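Local coordinates for protein glucokinase (Enterococcus faecalis, PDB 2QM1) that probably phosphorylates glucose with ATP as a glucokinase of the ROK family, and carries bound zinc and magnesium ions, at residues V196-V199 with A200-S204; G235-F238 with A239-V242; V243-V246 with C247-G251; P293-R296 with N297-I301. All coordinates share one frame; numbering follows the deposited sequence.

How the interactions relate
The four contacts follow one another in series along the chain; none nests in or crosses another, and each closes only a helical turn or the short turn after a helix, with no long loop. Interaction 1 comes first, on the last turns of helix 193-203. Interactions 2 and 3 adjoin in helix 237-261, the former including its N-cap and the latter further along. Helix 193-203 packs on both: Ala200 CB lies 3.7 Å from Val242 CG2 in interaction 2, and Val199 CG1 lies 3.8 Å from Arg245 CG in interaction 3. Interaction 4 stands apart, its nearest atoms about 7 Å from interaction 3, where helix 293-296 turns into strand 300-303, an outermost strand of a mixed sheet in this chain.

Interaction 1: residues V196-V199 with A200-S204; sequences VVRV and ARHLS
Ala200 opens the second half of this local contact by bonding its N to Val196 O (2.9 Å), one turn back, while its CB touches the carbonyl oxygens of Val196 and Val197. Arg201 follows with a nearly straight bond from its N to Val197 O (2.7 Å, 169°). Its chain, extended from CG to NE, runs alongside Val197, and Val197 CG1 lies over one face of the guanidinium, off centre, 3.6 Å from Arg201 NE; the methyl reaches it because it stands anti to the Val197 backbone N (chi1 162°). This is the C-terminal part of helix 193-203, whose Val196, Val199, Ala200 and Leu203 side chains pack on helix 237-261. His202 binds backward only weakly through its N, but its ring turns an edge to Arg198 O, with CD2 3.2 Å from that oxygen. Arg198 CG lies 4.0 Å from His202 CD2, the two side chains running side by side, whereas the guanidinium beyond the bend at chi3 bonds through NH2 to Thr189 O. Leu203 N returns to Val199 O (3.1 Å), and on the buried side Leu203 CD1 lies beside Val199 CG1 at 3.9 Å, the two side chains pointing the same way.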
ATOM      1  N   VAL B 196     -13.252 -11.887  17.043  1.00 44.65           N
ATOM      2  CA  VAL B 196     -12.982 -11.531  18.438  1.00 43.18           C
ATOM      3  C   VAL B 196     -13.427 -12.639  19.411  1.00 43.42           C
ATOM      4  O   VAL B 196     -12.705 -13.006  20.338  1.00 42.59           O
ATOM      5  CB  VAL B 196     -13.652 -10.210  18.814  1.00 43.36           C
ATOM      6  CG1 VAL B 196     -13.559  -9.960  20.371  1.00 44.39           C
ATOM      7  CG2 VAL B 196     -13.061  -9.026  18.036  1.00 42.83           C
ATOM      8  N   VAL B 197     -14.628 -13.162  19.168  1.00 43.07           N
ATOM      9  CA  VAL B 197     -15.181 -14.315  19.854  1.00 41.74           C
ATOM     10  C   VAL B 197     -14.261 -15.502  19.643  1.00 41.43           C
ATOM     11  O   VAL B 197     -13.902 -16.200  20.590  1.00 41.41           O
ATOM     12  CB  VAL B 197     -16.626 -14.610  19.298  1.00 41.84           C
ATOM     13  CG1 VAL B 197     -17.143 -16.095  19.640  1.00 41.95           C
ATOM     14  CG2 VAL B 197     -17.601 -13.543  19.766  1.00 40.67           C
ATOM     15  N   ARG B 198     -13.853 -15.750  18.409  1.00 41.20           N
ATOM     16  CA  ARG B 198     -12.962 -16.875  18.187  1.00 42.60           C
ATOM     17  C   ARG B 198     -11.664 -16.695  18.977  1.00 41.52           C
ATOM     18  O   ARG B 198     -11.179 -17.631  19.574  1.00 43.51           O
ATOM     19  CB  ARG B 198     -12.696 -17.064  16.699  1.00 43.13           C
ATOM     20  CG  ARG B 198     -12.068 -18.379  16.314  1.00 49.08           C
ATOM     21  CD  ARG B 198     -12.373 -18.644  14.826  1.00 53.73           C
ATOM     22  NE  ARG B 198     -12.328 -17.384  14.108  1.00 56.27           N
ATOM     23  CZ  ARG B 198     -13.248 -16.915  13.262  1.00 57.94           C
ATOM     24  NH1 ARG B 198     -14.337 -17.606  12.919  1.00 55.66           N
ATOM     25  NH2 ARG B 198     -13.039 -15.725  12.725  1.00 57.33           N
ATOM     26  N   VAL B 199     -11.121 -15.488  19.030  1.00 40.94           N
ATOM     27  CA  VAL B 199      -9.880 -15.274  19.780  1.00 40.51           C
ATOM     28  C   VAL B 199     -10.177 -15.534  21.261  1.00 41.09           C
ATOM     29  O   VAL B 199      -9.331 -16.018  22.005  1.00 41.05           O
ATOM     30  CB  VAL B 199      -9.354 -13.820  19.611  1.00 39.36           C
ATOM     31  CG1 VAL B 199      -8.419 -13.431  20.747  1.00 37.93           C
ATOM     32  CG2 VAL B 199      -8.664 -13.627  18.223  1.00 38.33           C
ATOM     33  N   ALA B 200     -11.374 -15.144  21.700  1.00 41.30           N
ATOM     34  CA  ALA B 200     -11.708 -15.309  23.108  1.00 42.14           C
ATOM     35  C   ALA B 200     -11.947 -16.812  23.431  1.00 42.43           C
ATOM     36  O   ALA B 200     -11.481 -17.300  24.464  1.00 42.75           O
ATOM     37  CB  ALA B 200     -12.913 -14.410  23.487  1.00 40.63           C
ATOM     38  N   ARG B 201     -12.638 -17.510  22.519  0.60 43.06           N
ATOM     39  CA  ARG B 201     -12.894 -18.973  22.589  0.60 43.97           C
ATOM     40  C   ARG B 201     -11.633 -19.791  22.755  0.60 45.37           C
ATOM     41  O   ARG B 201     -11.675 -20.909  23.268  0.60 46.36           O
ATOM     42  CB  ARG B 201     -13.614 -19.477  21.321  0.60 42.72           C
ATOM     43  CG  ARG B 201     -15.051 -19.757  21.531  0.60 39.28           C
ATOM     44  CD  ARG B 201     -15.827 -19.712  20.234  0.60 37.23           C
ATOM     45  NE  ARG B 201     -17.235 -19.573  20.506  0.60 32.08           N
ATOM     46  CZ  ARG B 201     -18.192 -19.641  19.595  0.60 33.23           C
ATOM     47  NH1 ARG B 201     -17.904 -19.868  18.317  0.60 32.91           N
ATOM     48  NH2 ARG B 201     -19.445 -19.502  19.972  0.60 30.79           N
ATOM     49  N   HIS B 202     -10.515 -19.236  22.305  1.00 46.78           N
ATOM     50  CA  HIS B 202      -9.265 -19.964  22.319  1.00 48.43           C
ATOM     51  C   HIS B 202      -8.267 -19.536  23.359  1.00 48.00           C
ATOM     52  O   HIS B 202      -7.425 -20.315  23.723  1.00 49.20           O
ATOM     53  CB  HIS B 202      -8.714 -20.079  20.899  1.00 48.97           C
ATOM     54  CG  HIS B 202      -9.558 -20.972  20.037  1.00 51.52           C
ATOM     55  ND1 HIS B 202      -9.458 -22.349  20.073  1.00 53.85           N
ATOM     56  CD2 HIS B 202     -10.551 -20.691  19.162  1.00 52.34           C
ATOM     57  CE1 HIS B 202     -10.336 -22.875  19.243  1.00 54.58           C
ATOM     58  NE2 HIS B 202     -11.014 -21.890  18.680  1.00 56.92           N
ATOM     59  N   LEU B 203      -8.423 -18.328  23.884  1.00 48.71           N
ATOM     60  CA  LEU B 203      -7.635 -17.841  24.999  1.00 48.26           C
ATOM     61  C   LEU B 203      -8.214 -18.246  26.349  1.00 49.11           C
ATOM     62  O   LEU B 203      -7.577 -18.070  27.390  1.00 48.72           O
ATOM     63  CB  LEU B 203      -7.574 -16.321  24.950  1.00 48.72           C
ATOM     64  CG  LEU B 203      -6.642 -15.595  24.006  1.00 47.63           C
ATOM     65  CD1 LEU B 203      -6.840 -14.116  24.236  1.00 49.99           C
ATOM     66  CD2 LEU B 203      -5.257 -15.937  24.402  1.00 50.82           C
ATOM     67  N   SER B 204      -9.448 -18.736  26.323  1.00 49.67           N
ATOM     68  CA  SER B 204     -10.197 -19.096  27.524  1.00 50.87           C
ATOM     69  C   SER B 204      -9.405 -20.084  28.379  1.00 50.85           C
ATOM     70  O   SER B 204      -9.295 -19.926  29.585  1.00 50.77           O
ATOM     71  CB  SER B 204     -11.557 -19.675  27.133  1.00 50.20           C
ATOM     72  OG  SER B 204     -12.096 -20.474  28.163  1.00 52.67           O
TER

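Interaction 2: residues G235-F238 with A239-V242; sequences GDHF and ALMV
Phe238 and Val242, one turn apart, meet through a CH-pi contact: Val242 CG2 stands over one face of the Phe238 ring, 4.0 Å from its centroid and 16° off the normal, displaced toward the rim beside CE2 and CZ. Two torsions bring them together. Phe238 places CG opposite its own backbone N (chi1 -176°), which sends the ring along the helix toward the following turn, and Val242 keeps CG2 beside its backbone N, the branch that faces back to the ring and to Phe238 O. The Phe238 ring also meets that of Phe207, the planes inclined to each other. All this happens in the first turns of helix 237-261, where Asp236 is the N-cap. Its carboxylate reaches backbone N-H groups of the first turn: OD2 accepts from Phe238 N at 2.9 Å, on the anti side and 21° out of the carboxylate plane, and weakly from Ala239 N at 3.3 Å. Asp236 OD1 is taken by Leu213 N, so the carboxylate also ties helix 212-218 to this one. Gly235, ahead of the cap, closes the preceding helix in a Schellman motif. His237 folds back so that ND1 donates to Gly235 O at 3.0 Å, that oxygen lying close to the imidazole plane. Leu240 lays CG against Asp236 O at 3.3 Å, while its N bonds to the same oxygen at 2.9 Å.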
ATOM      1  N   GLY B 235     -12.899  -3.328  33.527  1.00 56.52           N
ATOM      2  CA  GLY B 235     -11.891  -4.014  34.367  1.00 55.40           C
ATOM      3  C   GLY B 235     -11.787  -5.542  34.387  1.00 54.68           C
ATOM      4  O   GLY B 235     -11.012  -6.097  35.180  1.00 55.13           O
ATOM      5  N   ASP B 236     -12.540  -6.219  33.514  1.00 53.75           N
ATOM      6  CA  ASP B 236     -12.587  -7.685  33.396  1.00 52.78           C
ATOM      7  C   ASP B 236     -11.265  -8.217  32.855  1.00 52.50           C
ATOM      8  O   ASP B 236     -10.916  -7.988  31.673  1.00 51.86           O
ATOM      9  CB  ASP B 236     -13.752  -8.086  32.465  1.00 52.83           C
ATOM     10  CG  ASP B 236     -13.982  -9.600  32.379  1.00 53.54           C
ATOM     11  OD1 ASP B 236     -15.152 -10.015  32.158  1.00 53.22           O
ATOM     12  OD2 ASP B 236     -13.013 -10.374  32.504  1.00 53.24           O
ATOM     13  N   HIS B 237     -10.534  -8.925  33.724  1.00 51.75           N
ATOM     14  CA  HIS B 237      -9.178  -9.365  33.416  1.00 51.55           C
ATOM     15  C   HIS B 237      -9.151 -10.281  32.163  1.00 50.58           C
ATOM     16  O   HIS B 237      -8.175 -10.291  31.421  1.00 51.03           O
ATOM     17  CB  HIS B 237      -8.545 -10.064  34.622  1.00 51.91           C
ATOM     18  CG  HIS B 237      -8.149  -9.148  35.748  1.00 54.69           C
ATOM     19  ND1 HIS B 237      -8.665  -7.882  35.916  1.00 58.07           N
ATOM     20  CD2 HIS B 237      -7.318  -9.352  36.800  1.00 57.82           C
ATOM     21  CE1 HIS B 237      -8.145  -7.331  37.000  1.00 58.65           C
ATOM     22  NE2 HIS B 237      -7.323  -8.203  37.555  1.00 58.84           N
ATOM     23  N   PHE B 238     -10.242 -11.005  31.907  1.00 48.77           N
ATOM     24  CA  PHE B 238     -10.302 -11.830  30.718  1.00 47.41           C
ATOM     25  C   PHE B 238     -10.550 -10.996  29.474  1.00 47.42           C
ATOM     26  O   PHE B 238      -9.833 -11.141  28.497  1.00 47.77           O
ATOM     27  CB  PHE B 238     -11.322 -12.989  30.826  1.00 46.92           C
ATOM     28  CG  PHE B 238     -11.305 -13.915  29.618  1.00 44.22           C
ATOM     29  CD1 PHE B 238     -10.133 -14.599  29.264  1.00 43.03           C
ATOM     30  CD2 PHE B 238     -12.447 -14.095  28.840  1.00 43.56           C
ATOM     31  CE1 PHE B 238     -10.077 -15.432  28.152  1.00 41.47           C
ATOM     32  CE2 PHE B 238     -12.428 -14.936  27.731  1.00 40.87           C
ATOM     33  CZ  PHE B 238     -11.229 -15.613  27.375  1.00 45.01           C
ATOM     34  N   ALA B 239     -11.565 -10.139  29.504  1.00 47.16           N
ATOM     35  CA  ALA B 239     -11.784  -9.182  28.425  1.00 46.84           C
ATOM     36  C   ALA B 239     -10.525  -8.403  28.050  1.00 46.72           C
ATOM     37  O   ALA B 239     -10.334  -8.033  26.894  1.00 46.95           O
ATOM     38  CB  ALA B 239     -12.900  -8.247  28.766  1.00 46.08           C
ATOM     39  N   LEU B 240      -9.667  -8.162  29.030  1.00 46.65           N
ATOM     40  CA  LEU B 240      -8.463  -7.353  28.822  1.00 46.68           C
ATOM     41  C   LEU B 240      -7.389  -8.161  28.092  1.00 46.69           C
ATOM     42  O   LEU B 240      -6.581  -7.595  27.348  1.00 46.56           O
ATOM     43  CB  LEU B 240      -7.915  -6.834  30.170  1.00 47.16           C
ATOM     44  CG  LEU B 240      -8.696  -5.686  30.821  1.00 46.97           C
ATOM     45  CD1 LEU B 240      -8.366  -5.519  32.314  1.00 49.55           C
ATOM     46  CD2 LEU B 240      -8.448  -4.395  30.005  1.00 49.02           C
HETATM   47  N   MSE B 241      -7.371  -9.467  28.351  1.00 46.50           N
HETATM   48  CA  MSE B 241      -6.492 -10.401  27.657  1.00 48.03           C
HETATM   49  C   MSE B 241      -6.909 -10.526  26.183  1.00 46.29           C
HETATM   50  O   MSE B 241      -6.033 -10.517  25.309  1.00 46.01           O
HETATM   51  CB  MSE B 241      -6.516 -11.761  28.359  1.00 48.04           C
HETATM   52  CG  MSE B 241      -5.428 -12.754  27.937  1.00 50.29           C
HETATM   53 SE   MSE B 241      -5.655 -14.550  28.728  0.55 55.71          SE
HETATM   54  CE  MSE B 241      -4.730 -14.125  30.380  1.00 44.85           C
ATOM     55  N   VAL B 242      -8.225 -10.603  25.927  1.00 44.67           N
ATOM     56  CA  VAL B 242      -8.790 -10.731  24.551  1.00 44.27           C
ATOM     57  C   VAL B 242      -8.589  -9.481  23.707  1.00 44.32           C
ATOM     58  O   VAL B 242      -8.028  -9.562  22.624  1.00 43.78           O
ATOM     59  CB  VAL B 242     -10.303 -11.124  24.548  1.00 44.47           C
ATOM     60  CG1 VAL B 242     -10.822 -11.328  23.112  1.00 43.08           C
ATOM     61  CG2 VAL B 242     -10.541 -12.377  25.396  1.00 43.36           C
TER

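Interaction 3: residues V243-V246 with C247-G251; sequences VDRV and CFYLG
Two successive turns in the middle of helix 237-261 pack side chain on side chain here, between helices 193-203, 225-233 and 277-289. Arg245 and Tyr249 form the partly exposed flank. Arg245 is bent at chi2 (57°) and again at chi3, which folds its aliphatic part against the tyrosine: CD comes to 3.5 Å from Tyr249 CE2. The guanidinium is turned 81° from the phenol plane, so it does not lie flat on the ring. The Tyr249 ring has a second neighbour in Phe248, whose CD2 lies above one of its faces, offset toward the rim; Phe248 itself also meets Phe290 edge-to-face and Pro174 of the second subunit. On a buried flank, Val246 CG1 and Leu250 CD1 run side by side at 3.7 Å. Val243 CG1 touches Cys247 SG at 4.1 Å, and these two pack on Phe229 and Arg282. The carboxylate of Asp244 turns outward, OD1 bonding to Tyr286 OH. Backbone bonds hold the turns in register, among them Cys247 N to Val243 O at 2.8 Å and Leu250 N to Val246 O at 3.1 Å. Beyond these bonds, the side chains add van der Waals contact, mostly through carbon and sulfur.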
ATOM      1  N   VAL B 243      -9.048  -8.331  24.211  1.00 44.67           N
ATOM      2  CA  VAL B 243      -8.732  -7.013  23.630  1.00 45.03           C
ATOM      3  C   VAL B 243      -7.235  -6.840  23.297  1.00 44.72           C
ATOM      4  O   VAL B 243      -6.903  -6.459  22.207  1.00 45.59           O
ATOM      5  CB  VAL B 243      -9.214  -5.858  24.564  1.00 44.19           C
ATOM      6  CG1 VAL B 243      -8.566  -4.562  24.230  1.00 46.10           C
ATOM      7  CG2 VAL B 243     -10.724  -5.704  24.527  1.00 44.74           C
ATOM      8  N   ASP B 244      -6.364  -7.126  24.249  1.00 45.05           N
ATOM      9  CA  ASP B 244      -4.901  -7.124  24.087  1.00 45.39           C
ATOM     10  C   ASP B 244      -4.409  -7.952  22.898  1.00 44.60           C
ATOM     11  O   ASP B 244      -3.605  -7.499  22.081  1.00 43.64           O
ATOM     12  CB  ASP B 244      -4.297  -7.699  25.353  1.00 45.74           C
ATOM     13  CG  ASP B 244      -3.200  -6.864  25.903  1.00 50.46           C
ATOM     14  OD1 ASP B 244      -2.313  -6.441  25.123  1.00 55.05           O
ATOM     15  OD2 ASP B 244      -3.221  -6.623  27.142  1.00 57.00           O
ATOM     16  N   ARG B 245      -4.916  -9.173  22.795  1.00 43.36           N
ATOM     17  CA  ARG B 245      -4.574 -10.008  21.677  1.00 41.88           C
ATOM     18  C   ARG B 245      -5.104  -9.398  20.377  1.00 40.27           C
ATOM     19  O   ARG B 245      -4.402  -9.381  19.367  1.00 36.96           O
ATOM     20  CB  ARG B 245      -5.144 -11.417  21.878  1.00 42.31           C
ATOM     21  CG  ARG B 245      -4.797 -12.381  20.751  1.00 46.29           C
ATOM     22  CD  ARG B 245      -3.244 -12.485  20.553  1.00 55.35           C
ATOM     23  NE  ARG B 245      -2.790 -13.756  21.094  1.00 61.86           N
ATOM     24  CZ  ARG B 245      -2.228 -13.920  22.268  1.00 62.64           C
ATOM     25  NH1 ARG B 245      -1.910 -15.140  22.665  1.00 67.98           N
ATOM     26  NH2 ARG B 245      -1.979 -12.874  23.035  1.00 66.90           N
ATOM     27  N   VAL B 246      -6.351  -8.905  20.417  1.00 39.79           N
ATOM     28  CA  VAL B 246      -7.005  -8.397  19.208  1.00 39.90           C
ATOM     29  C   VAL B 246      -6.259  -7.165  18.664  1.00 40.11           C
ATOM     30  O   VAL B 246      -6.057  -7.033  17.436  1.00 40.10           O
ATOM     31  CB  VAL B 246      -8.561  -8.109  19.397  1.00 39.54           C
ATOM     32  CG1 VAL B 246      -9.064  -7.245  18.285  1.00 41.01           C
ATOM     33  CG2 VAL B 246      -9.419  -9.425  19.411  1.00 38.28           C
ATOM     34  N   CYS B 247      -5.856  -6.273  19.565  1.00 39.61           N
ATOM     35  CA  CYS B 247      -5.259  -4.988  19.157  1.00 39.89           C
ATOM     36  C   CYS B 247      -3.807  -5.139  18.750  1.00 40.03           C
ATOM     37  O   CYS B 247      -3.323  -4.344  17.945  1.00 40.13           O
ATOM     38  CB  CYS B 247      -5.430  -3.945  20.266  1.00 39.10           C
ATOM     39  SG  CYS B 247      -7.238  -3.553  20.485  1.00 41.49           S
ATOM     40  N   PHE B 248      -3.143  -6.171  19.298  1.00 40.10           N
ATOM     41  CA  PHE B 248      -1.820  -6.657  18.802  1.00 41.16           C
ATOM     42  C   PHE B 248      -1.894  -6.872  17.277  1.00 40.84           C
ATOM     43  O   PHE B 248      -1.125  -6.298  16.496  1.00 40.86           O
ATOM     44  CB  PHE B 248      -1.380  -7.935  19.567  1.00 39.99           C
ATOM     45  CG  PHE B 248      -0.137  -8.594  19.013  1.00 40.76           C
ATOM     46  CD1 PHE B 248       1.125  -8.219  19.465  1.00 40.73           C
ATOM     47  CD2 PHE B 248      -0.237  -9.564  18.000  1.00 41.53           C
ATOM     48  CE1 PHE B 248       2.262  -8.802  18.934  1.00 42.34           C
ATOM     49  CE2 PHE B 248       0.876 -10.137  17.460  1.00 40.78           C
ATOM     50  CZ  PHE B 248       2.149  -9.755  17.940  1.00 44.04           C
ATOM     51  N   TYR B 249      -2.862  -7.665  16.856  1.00 40.87           N
ATOM     52  CA  TYR B 249      -2.964  -8.039  15.445  1.00 40.25           C
ATOM     53  C   TYR B 249      -3.392  -6.843  14.606  1.00 40.04           C
ATOM     54  O   TYR B 249      -2.888  -6.665  13.519  1.00 39.58           O
ATOM     55  CB  TYR B 249      -3.989  -9.165  15.255  1.00 40.26           C
ATOM     56  CG  TYR B 249      -3.543 -10.533  15.758  1.00 41.70           C
ATOM     57  CD1 TYR B 249      -2.355 -11.108  15.315  1.00 40.47           C
ATOM     58  CD2 TYR B 249      -4.330 -11.253  16.658  1.00 41.63           C
ATOM     59  CE1 TYR B 249      -1.944 -12.379  15.760  1.00 42.45           C
ATOM     60  CE2 TYR B 249      -3.935 -12.540  17.105  1.00 43.93           C
ATOM     61  CZ  TYR B 249      -2.749 -13.083  16.643  1.00 43.73           C
ATOM     62  OH  TYR B 249      -2.350 -14.325  17.080  1.00 45.88           O
ATOM     63  N   LEU B 250      -4.345  -6.051  15.101  1.00 39.06           N
ATOM     64  CA  LEU B 250      -4.693  -4.819  14.399  1.00 39.71           C
ATOM     65  C   LEU B 250      -3.515  -3.892  14.376  1.00 38.68           C
ATOM     66  O   LEU B 250      -3.327  -3.227  13.387  1.00 38.46           O
ATOM     67  CB  LEU B 250      -5.903  -4.094  14.998  1.00 39.17           C
ATOM     68  CG  LEU B 250      -7.263  -4.779  14.817  1.00 39.81           C
ATOM     69  CD1 LEU B 250      -8.117  -4.435  16.024  1.00 37.77           C
ATOM     70  CD2 LEU B 250      -7.920  -4.288  13.519  1.00 43.72           C
ATOM     71  N   GLY B 251      -2.739  -3.828  15.471  1.00 38.27           N
ATOM     72  CA  GLY B 251      -1.523  -3.014  15.463  1.00 37.81           C
ATOM     73  C   GLY B 251      -0.440  -3.475  14.466  1.00 37.35           C
ATOM     74  O   GLY B 251       0.230  -2.649  13.850  1.00 38.39           O
TER

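Interaction 4: residues P293-R296 with N297-I301; sequences PQVR and NSTKI
Val295 O is gripped twice, by Thr299 N at 3.0 Å and by Ser298 N at 3.1 Å. The two donors use it differently: Thr299 N lies in the carbonyl plane, whereas Ser298 N stands well above it, 68° out. One residue back, Gln294 O receives the Ser298 hydroxyl in a short bond, 2.6 Å from OG and also in the carbonyl plane. Ser298 manages this because its chi1 of 57° puts OG between the backbone N and the carbonyl carbon, turned back toward the helix. Asn297 N closes on Pro293 O at 3.1 Å. A water donates to both Arg296 O, at 2.6 Å, and Thr299 O, at 2.8 Å, bridging the helix end to the extended chain. Val295 CG1 lies alongside Thr299, 4.0 Å from Thr299 OG1, which is hydrogen-bonded to Pro263 O; both side chains pack on Phe287 of helix 277-289. The end of Arg296 leads away from the turn, NE bonding to Gln288 O. Gln294 and Val295 rest on Cys163 of the second subunit, and Ser298 on its Ala161. Carbonyls at the end of a short helix are thus met by the following residues, a C-terminal exit that leads into strand 300-303, an outermost strand of its mixed sheet within the chain.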
ATOM      1  N   PRO B 293      10.500   4.927  13.291  1.00 37.79           N
ATOM      2  CA  PRO B 293      10.302   6.281  13.842  1.00 37.46           C
ATOM      3  C   PRO B 293       9.608   7.346  12.962  1.00 37.30           C
ATOM      4  O   PRO B 293       8.730   8.044  13.433  1.00 39.14           O
ATOM      5  CB  PRO B 293      11.719   6.718  14.148  1.00 37.67           C
ATOM      6  CG  PRO B 293      12.393   5.402  14.594  1.00 39.05           C
ATOM      7  CD  PRO B 293      11.878   4.446  13.532  1.00 38.01           C
ATOM      8  N   GLN B 294      10.014   7.470  11.709  0.60 37.55           N
ATOM      9  CA  GLN B 294       9.436   8.482  10.861  0.60 36.78           C
ATOM     10  C   GLN B 294       7.909   8.245  10.675  0.60 36.42           C
ATOM     11  O   GLN B 294       7.128   9.190  10.529  0.60 36.70           O
ATOM     12  CB  GLN B 294      10.229   8.552   9.551  0.60 36.49           C
ATOM     13  CG  GLN B 294      11.703   9.018   9.721  0.60 37.44           C
ATOM     14  CD  GLN B 294      12.763   7.890   9.900  0.60 37.26           C
ATOM     15  OE1 GLN B 294      12.520   6.834  10.506  0.60 30.92           O
ATOM     16  NE2 GLN B 294      13.970   8.156   9.383  0.60 39.83           N
ATOM     17  N   VAL B 295       7.479   6.979  10.718  1.00 36.23           N
ATOM     18  CA  VAL B 295       6.068   6.649  10.592  1.00 35.67           C
ATOM     19  C   VAL B 295       5.337   6.844  11.924  1.00 36.05           C
ATOM     20  O   VAL B 295       4.214   7.335  11.965  1.00 35.31           O
ATOM     21  CB  VAL B 295       5.847   5.217  10.006  1.00 35.93           C
ATOM     22  CG1 VAL B 295       4.352   4.789  10.153  1.00 34.43           C
ATOM     23  CG2 VAL B 295       6.374   5.147   8.519  1.00 30.93           C
ATOM     24  N   ARG B 296       5.996   6.457  13.007  1.00 36.93           N
ATOM     25  CA  ARG B 296       5.465   6.632  14.368  1.00 39.18           C
ATOM     26  C   ARG B 296       5.073   8.063  14.660  1.00 38.37           C
ATOM     27  O   ARG B 296       4.107   8.322  15.368  1.00 37.90           O
ATOM     28  CB  ARG B 296       6.554   6.370  15.389  1.00 40.21           C
ATOM     29  CG  ARG B 296       7.006   4.996  15.492  1.00 45.73           C
ATOM     30  CD  ARG B 296       8.126   5.036  16.448  1.00 51.15           C
ATOM     31  NE  ARG B 296       7.819   4.136  17.503  1.00 50.09           N
ATOM     32  CZ  ARG B 296       8.092   4.320  18.778  1.00 40.38           C
ATOM     33  NH1 ARG B 296       8.671   5.409  19.216  1.00 42.35           N
ATOM     34  NH2 ARG B 296       7.721   3.376  19.607  1.00 43.13           N
ATOM     35  N   ASN B 297       5.887   8.984  14.173  1.00 38.40           N
ATOM     36  CA  ASN B 297       5.792  10.375  14.559  1.00 37.54           C
ATOM     37  C   ASN B 297       4.956  11.111  13.553  1.00 38.71           C
ATOM     38  O   ASN B 297       4.864  12.347  13.604  1.00 38.74           O
ATOM     39  CB  ASN B 297       7.179  10.982  14.623  1.00 36.80           C
ATOM     40  CG  ASN B 297       8.067  10.340  15.720  1.00 38.82           C
ATOM     41  OD1 ASN B 297       9.260  10.151  15.545  1.00 43.37           O
ATOM     42  ND2 ASN B 297       7.471  10.010  16.818  1.00 31.24           N
ATOM     43  N   SER B 298       4.364  10.382  12.610  1.00 37.76           N
ATOM     44  CA  SER B 298       3.546  11.068  11.602  1.00 37.67           C
ATOM     45  C   SER B 298       2.131  10.467  11.369  1.00 38.22           C
ATOM     46  O   SER B 298       1.147  11.191  11.468  1.00 38.08           O
ATOM     47  CB  SER B 298       4.331  11.240  10.294  1.00 37.81           C
ATOM     48  OG  SER B 298       4.786   9.995   9.769  1.00 36.22           O
ATOM     49  N   THR B 299       2.036   9.154  11.120  1.00 38.63           N
ATOM     50  CA  THR B 299       0.748   8.495  10.860  1.00 38.65           C
ATOM     51  C   THR B 299      -0.098   8.373  12.134  1.00 38.71           C
ATOM     52  O   THR B 299       0.399   7.948  13.185  1.00 36.68           O
ATOM     53  CB  THR B 299       0.906   7.136  10.145  1.00 40.60           C
ATOM     54  OG1 THR B 299       1.547   7.318   8.839  1.00 39.79           O
ATOM     55  CG2 THR B 299      -0.497   6.472   9.951  1.00 40.05           C
ATOM     56  N   LYS B 300      -1.355   8.842  12.052  1.00 38.43           N
ATOM     57  CA  LYS B 300      -2.212   8.868  13.253  1.00 40.65           C
ATOM     58  C   LYS B 300      -3.276   7.788  13.221  1.00 39.99           C
ATOM     59  O   LYS B 300      -3.831   7.503  12.148  1.00 40.61           O
ATOM     60  CB  LYS B 300      -2.866  10.240  13.414  1.00 40.51           C
ATOM     61  CG  LYS B 300      -1.809  11.363  13.596  1.00 42.28           C
ATOM     62  CD  LYS B 300      -2.445  12.748  13.623  1.00 45.12           C
ATOM     63  CE  LYS B 300      -2.610  13.309  12.206  1.00 50.71           C
ATOM     64  NZ  LYS B 300      -2.246  14.760  12.274  1.00 54.77           N
ATOM     65  N   ILE B 301      -3.546   7.188  14.380  1.00 38.74           N
ATOM     66  CA  ILE B 301      -4.627   6.177  14.494  1.00 38.80           C
ATOM     67  C   ILE B 301      -5.938   6.873  14.960  1.00 39.11           C
ATOM     68  O   ILE B 301      -6.015   7.406  16.064  1.00 37.69           O
ATOM     69  CB  ILE B 301      -4.250   4.986  15.416  1.00 38.38           C
ATOM     70  CG1 ILE B 301      -2.979   4.243  14.922  1.00 35.29           C
ATOM     71  CG2 ILE B 301      -5.414   3.987  15.537  1.00 39.28           C
ATOM     72  CD1 ILE B 301      -2.945   3.931  13.312  1.00 30.20           C
TER
HETATM   73  O   HOH W   1       1.880   9.576  14.843  1.00 24.85           O